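Local coordinates for Thiol:disulfide interchange protein (Klebsiella pneumoniae, PDB 6DXN), which probably acts as a periplasmic thiol-disulfide oxidoreductase of the DsbA kind, exchanging disulfides with other proteins through a thioredoxin-type CxxC pair, at residues N11-H16 / K160-N165; H16-Q21 / V144-V149. All coordinates share one frame; numbering follows the deposited sequence.

Contact 1: N11-H16 / K160-N165; sequences NFTVIH and KYHINN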
ATOM      1  N   ASN A  11       1.112 -20.535  -1.778  1.00 23.49           N
ATOM      2  CA  ASN A  11       0.298 -19.321  -1.697  1.00 21.03           C
ATOM      3  C   ASN A  11       0.921 -18.248  -0.794  1.00 20.24           C
ATOM      4  O   ASN A  11       0.566 -17.074  -0.905  1.00 17.84           O
ATOM      5  CB  ASN A  11      -1.114 -19.662  -1.212  1.00 20.92           C
ATOM      6  CG  ASN A  11      -1.869 -20.556  -2.171  1.00 21.71           C
ATOM      7  OD1 ASN A  11      -2.264 -21.669  -1.813  1.00 19.12           O
ATOM      8  ND2 ASN A  11      -2.030 -20.102  -3.407  1.00 17.59           N
ATOM      9  N   PHE A  12       1.840 -18.642   0.090  1.00 20.49           N
ATOM     10  CA  PHE A  12       2.423 -17.678   1.010  1.00 20.77           C
ATOM     11  C   PHE A  12       3.639 -18.291   1.707  1.00 22.73           C
ATOM     12  O   PHE A  12       3.751 -19.517   1.814  1.00 23.59           O
ATOM     13  CB  PHE A  12       1.381 -17.244   2.046  1.00 19.58           C
ATOM     14  CG  PHE A  12       0.826 -18.388   2.861  1.00 19.10           C
ATOM     15  CD1 PHE A  12      -0.295 -19.084   2.438  1.00 18.61           C
ATOM     16  CD2 PHE A  12       1.451 -18.794   4.030  1.00 19.51           C
ATOM     17  CE1 PHE A  12      -0.788 -20.152   3.171  1.00 18.63           C
ATOM     18  CE2 PHE A  12       0.959 -19.866   4.761  1.00 18.57           C
ATOM     19  CZ  PHE A  12      -0.161 -20.536   4.330  1.00 18.66           C
ATOM     20  N   THR A  13       4.529 -17.417   2.188  1.00 24.04           N
ATOM     21  CA  THR A  13       5.727 -17.811   2.922  1.00 26.78           C
ATOM     22  C   THR A  13       5.649 -17.247   4.349  1.00 31.98           C
ATOM     23  O   THR A  13       5.152 -16.135   4.569  1.00 32.78           O
ATOM     24  CB  THR A  13       6.999 -17.372   2.185  1.00 26.26           C
ATOM     25  OG1 THR A  13       6.920 -15.963   1.963  1.00 26.94           O
ATOM     26  CG2 THR A  13       7.185 -18.078   0.860  1.00 26.22           C
ATOM     27  N   VAL A  14       6.130 -18.043   5.309  1.00 34.51           N
ATOM     28  CA  VAL A  14       6.148 -17.666   6.715  1.00 39.10           C
ATOM     29  C   VAL A  14       7.436 -16.875   6.979  1.00 40.88           C
ATOM     30  O   VAL A  14       8.504 -17.456   7.138  1.00 45.76           O
ATOM     31  CB  VAL A  14       6.028 -18.911   7.619  1.00 38.95           C
ATOM     32  CG1 VAL A  14       6.184 -18.571   9.095  1.00 39.34           C
ATOM     33  CG2 VAL A  14       4.717 -19.646   7.379  1.00 38.95           C
ATOM     34  N   ILE A  15       7.304 -15.542   7.000  1.00 44.67           N
ATOM     35  CA  ILE A  15       8.400 -14.597   7.237  1.00 43.93           C
ATOM     36  C   ILE A  15       8.660 -14.499   8.747  1.00 44.70           C
ATOM     37  O   ILE A  15       7.824 -14.899   9.555  1.00 42.61           O
ATOM     38  CB  ILE A  15       8.050 -13.213   6.642  1.00 45.23           C
ATOM     39  CG1 ILE A  15       7.701 -13.286   5.152  1.00 47.17           C
ATOM     40  CG2 ILE A  15       9.158 -12.203   6.901  1.00 45.90           C
ATOM     41  CD1 ILE A  15       8.844 -13.715   4.261  1.00 46.85           C
ATOM     42  N   HIS A  16       9.834 -13.965   9.101  1.00 45.82           N
ATOM     43  CA  HIS A  16      10.223 -13.744  10.488  1.00 48.33           C
ATOM     44  C   HIS A  16      10.622 -12.276  10.669  1.00 49.66           C
ATOM     45  O   HIS A  16      11.620 -11.827  10.110  1.00 49.43           O
ATOM     46  CB  HIS A  16      11.368 -14.669  10.914  1.00 48.01           C
ATOM     47  CG  HIS A  16      11.798 -14.450  12.327  1.00 49.45           C
ATOM     48  ND1 HIS A  16      12.785 -13.545  12.670  1.00 50.23           N
ATOM     49  CD2 HIS A  16      11.365 -14.992  13.487  1.00 49.09           C
ATOM     50  CE1 HIS A  16      12.951 -13.550  13.976  1.00 49.52           C
ATOM     51  NE2 HIS A  16      12.092 -14.431  14.501  1.00 48.22           N
ATOM     52  N   LYS A 160       3.808 -11.907   9.598  1.00 27.05           N
ATOM     53  CA  LYS A 160       4.424 -13.238   9.570  1.00 27.59           C
ATOM     54  C   LYS A 160       4.179 -13.970   8.240  1.00 28.30           C
ATOM     55  O   LYS A 160       4.959 -14.853   7.890  1.00 31.00           O
ATOM     56  CB  LYS A 160       3.851 -14.073  10.719  1.00 30.51           C
ATOM     57  CG  LYS A 160       4.532 -15.412  10.964  1.00 31.55           C
ATOM     58  CD  LYS A 160       3.934 -16.182  12.123  1.00 30.45           C
ATOM     59  CE  LYS A 160       4.694 -17.445  12.465  1.00 31.86           C
ATOM     60  NZ  LYS A 160       6.030 -17.146  13.035  1.00 31.63           N
ATOM     61  N   TYR A 161       3.103 -13.622   7.519  1.00 24.33           N
ATOM     62  CA  TYR A 161       2.776 -14.314   6.270  1.00 22.21           C
ATOM     63  C   TYR A 161       2.815 -13.343   5.079  1.00 21.02           C
ATOM     64  O   TYR A 161       2.018 -12.409   5.010  1.00 18.23           O
ATOM     65  CB  TYR A 161       1.401 -14.983   6.399  1.00 23.14           C
ATOM     66  CG  TYR A 161       1.240 -15.822   7.644  1.00 24.78           C
ATOM     67  CD1 TYR A 161       1.868 -17.050   7.768  1.00 24.53           C
ATOM     68  CD2 TYR A 161       0.473 -15.378   8.710  1.00 24.45           C
ATOM     69  CE1 TYR A 161       1.732 -17.818   8.913  1.00 26.69           C
ATOM     70  CE2 TYR A 161       0.322 -16.136   9.859  1.00 25.70           C
ATOM     71  CZ  TYR A 161       0.957 -17.358   9.964  1.00 27.38           C
ATOM     72  OH  TYR A 161       0.805 -18.108  11.096  1.00 30.32           O
ATOM     73  N   HIS A 162       3.758 -13.591   4.158  1.00 20.54           N
ATOM     74  CA  HIS A 162       3.927 -12.835   2.912  1.00 19.36           C
ATOM     75  C   HIS A 162       3.257 -13.611   1.769  1.00 18.58           C
ATOM     76  O   HIS A 162       3.636 -14.745   1.464  1.00 18.29           O
ATOM     77  CB  HIS A 162       5.413 -12.555   2.648  1.00 19.52           C
ATOM     78  CG  HIS A 162       5.682 -12.002   1.291  1.00 17.92           C
ATOM     79  ND1 HIS A 162       6.221 -12.771   0.276  1.00 17.54           N
ATOM     80  CD2 HIS A 162       5.442 -10.782   0.760  1.00 16.93           C
ATOM     81  CE1 HIS A 162       6.328 -12.040  -0.816  1.00 16.57           C
ATOM     82  NE2 HIS A 162       5.859 -10.816  -0.543  1.00 17.48           N
ATOM     83  N   ILE A 163       2.255 -12.978   1.151  1.00 16.77           N
ATOM     84  CA  ILE A 163       1.449 -13.563   0.081  1.00 16.51           C
ATOM     85  C   ILE A 163       2.261 -13.713  -1.212  1.00 16.52           C
ATOM     86  O   ILE A 163       3.045 -12.857  -1.546  1.00 16.31           O
ATOM     87  CB  ILE A 163       0.192 -12.699  -0.143  1.00 15.29           C
ATOM     88  CG1 ILE A 163      -0.814 -12.896   0.995  1.00 14.77           C
ATOM     89  CG2 ILE A 163      -0.420 -12.974  -1.514  1.00 14.15           C
ATOM     90  CD1 ILE A 163      -2.039 -12.016   0.923  1.00 14.68           C
ATOM     91  N   ASN A 164       2.044 -14.834  -1.913  1.00 17.60           N
ATOM     92  CA  ASN A 164       2.662 -15.094  -3.212  1.00 17.23           C
ATOM     93  C   ASN A 164       1.634 -14.707  -4.283  1.00 15.85           C
ATOM     94  O   ASN A 164       0.779 -15.528  -4.674  1.00 16.58           O
ATOM     95  CB  ASN A 164       3.135 -16.539  -3.371  1.00 17.47           C
ATOM     96  CG  ASN A 164       3.761 -16.804  -4.726  1.00 18.75           C
ATOM     97  OD1 ASN A 164       3.786 -15.928  -5.592  1.00 19.28           O
ATOM     98  ND2 ASN A 164       4.256 -18.014  -4.930  1.00 20.12           N
ATOM     99  N   ASN A 165       1.748 -13.458  -4.750  1.00 15.02           N
ATOM    100  CA  ASN A 165       0.823 -12.838  -5.723  1.00 14.93           C
ATOM    101  C   ASN A 165       0.557 -13.721  -6.944  1.00 13.80           C
ATOM    102  O   ASN A 165      -0.583 -13.798  -7.406  1.00 13.73           O
ATOM    103  CB  ASN A 165       1.332 -11.476  -6.221  1.00 14.47           C
ATOM    104  CG  ASN A 165       1.376 -10.409  -5.147  1.00 14.87           C
ATOM    105  OD1 ASN A 165       0.978 -10.650  -4.006  1.00 17.05           O
ATOM    106  ND2 ASN A 165       1.856  -9.222  -5.497  1.00 13.98           N
TER
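Val14 and Tyr161 form a non-hydrogen-bonded pair between antiparallel strands 12-14 and 161-163, and their side chains run side by side in the same direction. The CG2 branch of Val14 arrives at the edge of the tyrosine ring, near its plane, 3.8 Å from Tyr161 CE1. The other branch, CG1, is anti to the backbone N (chi1 174°) and lies against the aliphatic chain of Lys160, 3.9 Å from Lys160 CE. On the same face, Phe12 CD2 comes within 4.1 Å of Tyr161 CD1; the two rings meet obliquely, and Lys190 makes a cation-pi contact with Tyr161. Ile163 shares this face and packs on helix 173-188.

The opposite face carries Thr13 and His162. Thr13 OG1 sits in the imidazole plane at its edge, yet at 3.7 Å from His162 ND1 it makes no hydrogen bond there. Ile15 CG1, placed beside its own backbone N (chi1 -56°), crosses over to His162 CB at 3.5 Å. Between the faces, Thr13 and His162 exchange two nearly straight backbone bonds: Thr13 N to His162 O and His162 N to Thr13 O, 2.9 Å each. Past this pair, Asn164 N donates to Asn11 O; at the other end Ile15 N meets Lys160 O at 2.6 Å, bent to 134° at the hydrogen. On its other side, strand 161-163 has a classic beta bulge at Lys160 and Tyr161, facing strand 154-157 in the mixed sheet of a DsbA-type thioredoxin fold.

Contact 2: H16-Q21 / V144-V149; sequences HSTVKQ and VEKMKV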
ATOM      1  N   HIS A  16       9.834 -13.965   9.101  1.00 45.82           N
ATOM      2  CA  HIS A  16      10.223 -13.744  10.488  1.00 48.33           C
ATOM      3  C   HIS A  16      10.622 -12.276  10.669  1.00 49.66           C
ATOM      4  O   HIS A  16      11.620 -11.827  10.110  1.00 49.43           O
ATOM      5  CB  HIS A  16      11.368 -14.669  10.914  1.00 48.01           C
ATOM      6  CG  HIS A  16      11.798 -14.450  12.327  1.00 49.45           C
ATOM      7  ND1 HIS A  16      12.785 -13.545  12.670  1.00 50.23           N
ATOM      8  CD2 HIS A  16      11.365 -14.992  13.487  1.00 49.09           C
ATOM      9  CE1 HIS A  16      12.951 -13.550  13.976  1.00 49.52           C
ATOM     10  NE2 HIS A  16      12.092 -14.431  14.501  1.00 48.22           N
ATOM     11  N   SER A  17       9.825 -11.548  11.457  1.00 51.73           N
ATOM     12  CA  SER A  17      10.071 -10.143  11.746  1.00 50.43           C
ATOM     13  C   SER A  17      10.361  -9.978  13.242  1.00 48.49           C
ATOM     14  O   SER A  17      10.025 -10.849  14.046  1.00 43.71           O
ATOM     15  CB  SER A  17       8.904  -9.291  11.318  1.00 52.49           C
ATOM     16  OG  SER A  17       9.145  -7.920  11.608  1.00 53.75           O
ATOM     17  N   THR A  18      10.993  -8.851  13.585  1.00 47.41           N
ATOM     18  CA  THR A  18      11.331  -8.516  14.967  1.00 49.12           C
ATOM     19  C   THR A  18      10.359  -7.435  15.463  1.00 47.15           C
ATOM     20  O   THR A  18      10.279  -7.168  16.662  1.00 46.82           O
ATOM     21  CB  THR A  18      12.803  -8.093  15.085  1.00 48.66           C
ATOM     22  OG1 THR A  18      13.121  -8.006  16.472  1.00 49.39           O
ATOM     23  CG2 THR A  18      13.116  -6.780  14.398  1.00 49.57           C
ATOM     24  N   VAL A  19       9.618  -6.839  14.517  1.00 45.87           N
ATOM     25  CA  VAL A  19       8.640  -5.778  14.789  1.00 41.60           C
ATOM     26  C   VAL A  19       7.692  -6.244  15.901  1.00 40.28           C
ATOM     27  O   VAL A  19       7.072  -7.298  15.803  1.00 35.09           O
ATOM     28  CB  VAL A  19       7.873  -5.392  13.507  1.00 41.27           C
ATOM     29  CG1 VAL A  19       6.756  -4.393  13.778  1.00 40.58           C
ATOM     30  CG2 VAL A  19       8.810  -4.858  12.435  1.00 41.83           C
ATOM     31  N   LYS A  20       7.581  -5.423  16.949  1.00 42.68           N
ATOM     32  CA  LYS A  20       6.756  -5.745  18.105  1.00 42.05           C
ATOM     33  C   LYS A  20       5.274  -5.723  17.711  1.00 40.72           C
ATOM     34  O   LYS A  20       4.566  -6.709  17.919  1.00 43.69           O
ATOM     35  CB  LYS A  20       7.068  -4.775  19.248  1.00 43.93           C
ATOM     36  CG  LYS A  20       6.482  -5.144  20.607  1.00 45.42           C
ATOM     37  CD  LYS A  20       6.876  -4.175  21.705  1.00 45.29           C
ATOM     38  CE  LYS A  20       6.362  -4.563  23.077  1.00 44.88           C
ATOM     39  NZ  LYS A  20       6.942  -5.845  23.547  1.00 45.65           N
ATOM     40  N   GLN A  21       4.823  -4.611  17.114  1.00 35.64           N
ATOM     41  CA  GLN A  21       3.413  -4.451  16.740  1.00 34.46           C
ATOM     42  C   GLN A  21       3.295  -4.211  15.237  1.00 32.36           C
ATOM     43  O   GLN A  21       3.135  -3.078  14.790  1.00 29.86           O
ATOM     44  CB  GLN A  21       2.781  -3.312  17.545  1.00 36.14           C
ATOM     45  CG  GLN A  21       2.826  -3.536  19.052  1.00 38.86           C
ATOM     46  CD  GLN A  21       2.052  -4.754  19.494  1.00 40.43           C
ATOM     47  OE1 GLN A  21       1.016  -5.101  18.928  1.00 42.59           O
ATOM     48  NE2 GLN A  21       2.538  -5.405  20.540  1.00 40.72           N
ATOM     49  N   VAL A 144       9.743  -1.224   5.966  1.00 16.74           N
ATOM     50  CA  VAL A 144      10.288  -1.742   4.706  1.00 16.97           C
ATOM     51  C   VAL A 144      11.603  -2.472   5.023  1.00 17.89           C
ATOM     52  O   VAL A 144      11.903  -3.517   4.435  1.00 18.77           O
ATOM     53  CB  VAL A 144      10.456  -0.634   3.646  1.00 17.64           C
ATOM     54  CG1 VAL A 144      11.388  -1.044   2.516  1.00 17.70           C
ATOM     55  CG2 VAL A 144       9.112  -0.189   3.096  1.00 17.45           C
ATOM     56  N   GLU A 145      12.364  -1.924   5.979  1.00 18.66           N
ATOM     57  CA  GLU A 145      13.622  -2.527   6.416  1.00 20.39           C
ATOM     58  C   GLU A 145      13.333  -3.765   7.288  1.00 20.83           C
ATOM     59  O   GLU A 145      13.714  -4.881   6.929  1.00 21.03           O
ATOM     60  CB  GLU A 145      14.486  -1.466   7.109  1.00 23.25           C
ATOM     61  CG  GLU A 145      15.800  -1.986   7.667  1.00 25.39           C
ATOM     62  CD  GLU A 145      15.747  -2.524   9.087  1.00 28.64           C
ATOM     63  OE1 GLU A 145      15.199  -1.822   9.968  1.00 31.46           O
ATOM     64  OE2 GLU A 145      16.248  -3.640   9.311  1.00 33.44           O
ATOM     65  N   LYS A 146      12.622  -3.577   8.403  1.00 22.16           N
ATOM     66  CA  LYS A 146      12.363  -4.691   9.352  1.00 24.26           C
ATOM     67  C   LYS A 146      11.691  -5.886   8.657  1.00 24.26           C
ATOM     68  O   LYS A 146      12.125  -7.026   8.841  1.00 23.04           O
ATOM     69  CB  LYS A 146      11.541  -4.198  10.548  1.00 26.66           C
ATOM     70  CG  LYS A 146      12.250  -3.199  11.457  1.00 28.21           C
ATOM     71  CD  LYS A 146      13.544  -3.721  12.052  1.00 29.09           C
ATOM     72  CE  LYS A 146      14.149  -2.785  13.079  1.00 30.97           C
ATOM     73  NZ  LYS A 146      14.433  -1.448  12.504  1.00 31.02           N
HETATM   74  N   MSE A 147      10.653  -5.627   7.850  1.00 25.37           N
HETATM   75  CA  MSE A 147       9.933  -6.708   7.156  1.00 25.18           C
HETATM   76  C   MSE A 147      10.700  -7.300   5.977  1.00 26.21           C
HETATM   77  O   MSE A 147      10.296  -8.333   5.439  1.00 23.87           O
HETATM   78  CB  MSE A 147       8.547  -6.219   6.758  1.00 28.44           C
HETATM   79  CG  MSE A 147       7.797  -5.747   8.005  1.00 32.24           C
HETATM   80 SE   MSE A 147       5.882  -6.186   7.897  1.00 40.20          SE
HETATM   81  CE  MSE A 147       5.196  -4.497   8.606  1.00 36.41           C
ATOM     82  N   LYS A 148      11.799  -6.639   5.582  1.00 23.86           N
ATOM     83  CA  LYS A 148      12.700  -7.107   4.517  1.00 26.79           C
ATOM     84  C   LYS A 148      11.957  -7.159   3.173  1.00 26.41           C
ATOM     85  O   LYS A 148      12.027  -8.151   2.453  1.00 27.37           O
ATOM     86  CB  LYS A 148      13.286  -8.472   4.907  1.00 27.72           C
ATOM     87  CG  LYS A 148      13.967  -8.505   6.270  1.00 28.71           C
ATOM     88  CD  LYS A 148      14.361  -9.892   6.760  1.00 29.21           C
ATOM     89  CE  LYS A 148      15.432 -10.557   5.920  1.00 29.72           C
ATOM     90  NZ  LYS A 148      15.849 -11.862   6.494  1.00 29.50           N
ATOM     91  N   VAL A 149      11.258  -6.068   2.843  1.00 25.27           N
ATOM     92  CA  VAL A 149      10.495  -5.977   1.599  1.00 26.59           C
ATOM     93  C   VAL A 149      11.478  -5.965   0.418  1.00 27.66           C
ATOM     94  O   VAL A 149      12.509  -5.311   0.480  1.00 29.06           O
ATOM     95  CB  VAL A 149       9.586  -4.735   1.612  1.00 24.77           C
ATOM     96  CG1 VAL A 149       8.726  -4.641   0.363  1.00 25.33           C
ATOM     97  CG2 VAL A 149       8.714  -4.705   2.860  1.00 23.20           C
TER
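Val19 CG2 presses on Lys146 CB at 3.4 Å, closer than two carbons normally pack, and lies 3.9 Å from Lys146 CG. This is the dense part of an otherwise thin contact burying 214 Å² in all, with no hydrogen bond between 16-21 and 144-149. The two side chains meet at a slant. On the inner flank, buried Met147, a selenomethionine, packs on Val26, Phe28 and Pro23.

On the loop side, Ser17 OG accepts a bond from Val19 N at 3.1 Å, which defines an ST turn and ties the serine to the residue that does the packing. On the helix side, 131-146 finishes in a Schellman motif: Lys148 has positive phi (63°), with bonds from Lys148 N to Glu145 O and from Val149 N to Val144 O. This helix end receives the loop that leads from strand 12-14 to strand 25-29 of the thioredoxin fold.

Farther along the lysine, Thr18 CG2 touches Lys146 CD at 3.9 Å, where the exposed threonine borders solvent. There the lysine turns away from the loop. Bends at chi2 and chi4 bring Lys146 NZ to a salt bridge with Glu145 OE1 (2.7 Å), and Asn142 OD1 is a second partner.

How the contacts relate
The centres of contacts 1 and 2 lie about 13 Å apart, each about 16 Å from the chain centre and on the same side of it. His16 belongs to both: the chain leaves strand 12-14 in contact 1 and passes straight into the loop of contact 2, on the way to strand 25-29. The partner segments follow later, 144-149 before 160-165, so contact 2 is nested inside the loop closed by contact 1. They also touch directly, Ile15 CG2 packing 4.3 Å from Met147 O. The chain therefore meets two parts of the fold in succession: by backbone bonds, strand 161-163 of the mixed sheet, then by light side-chain packing, the end of helix 131-146.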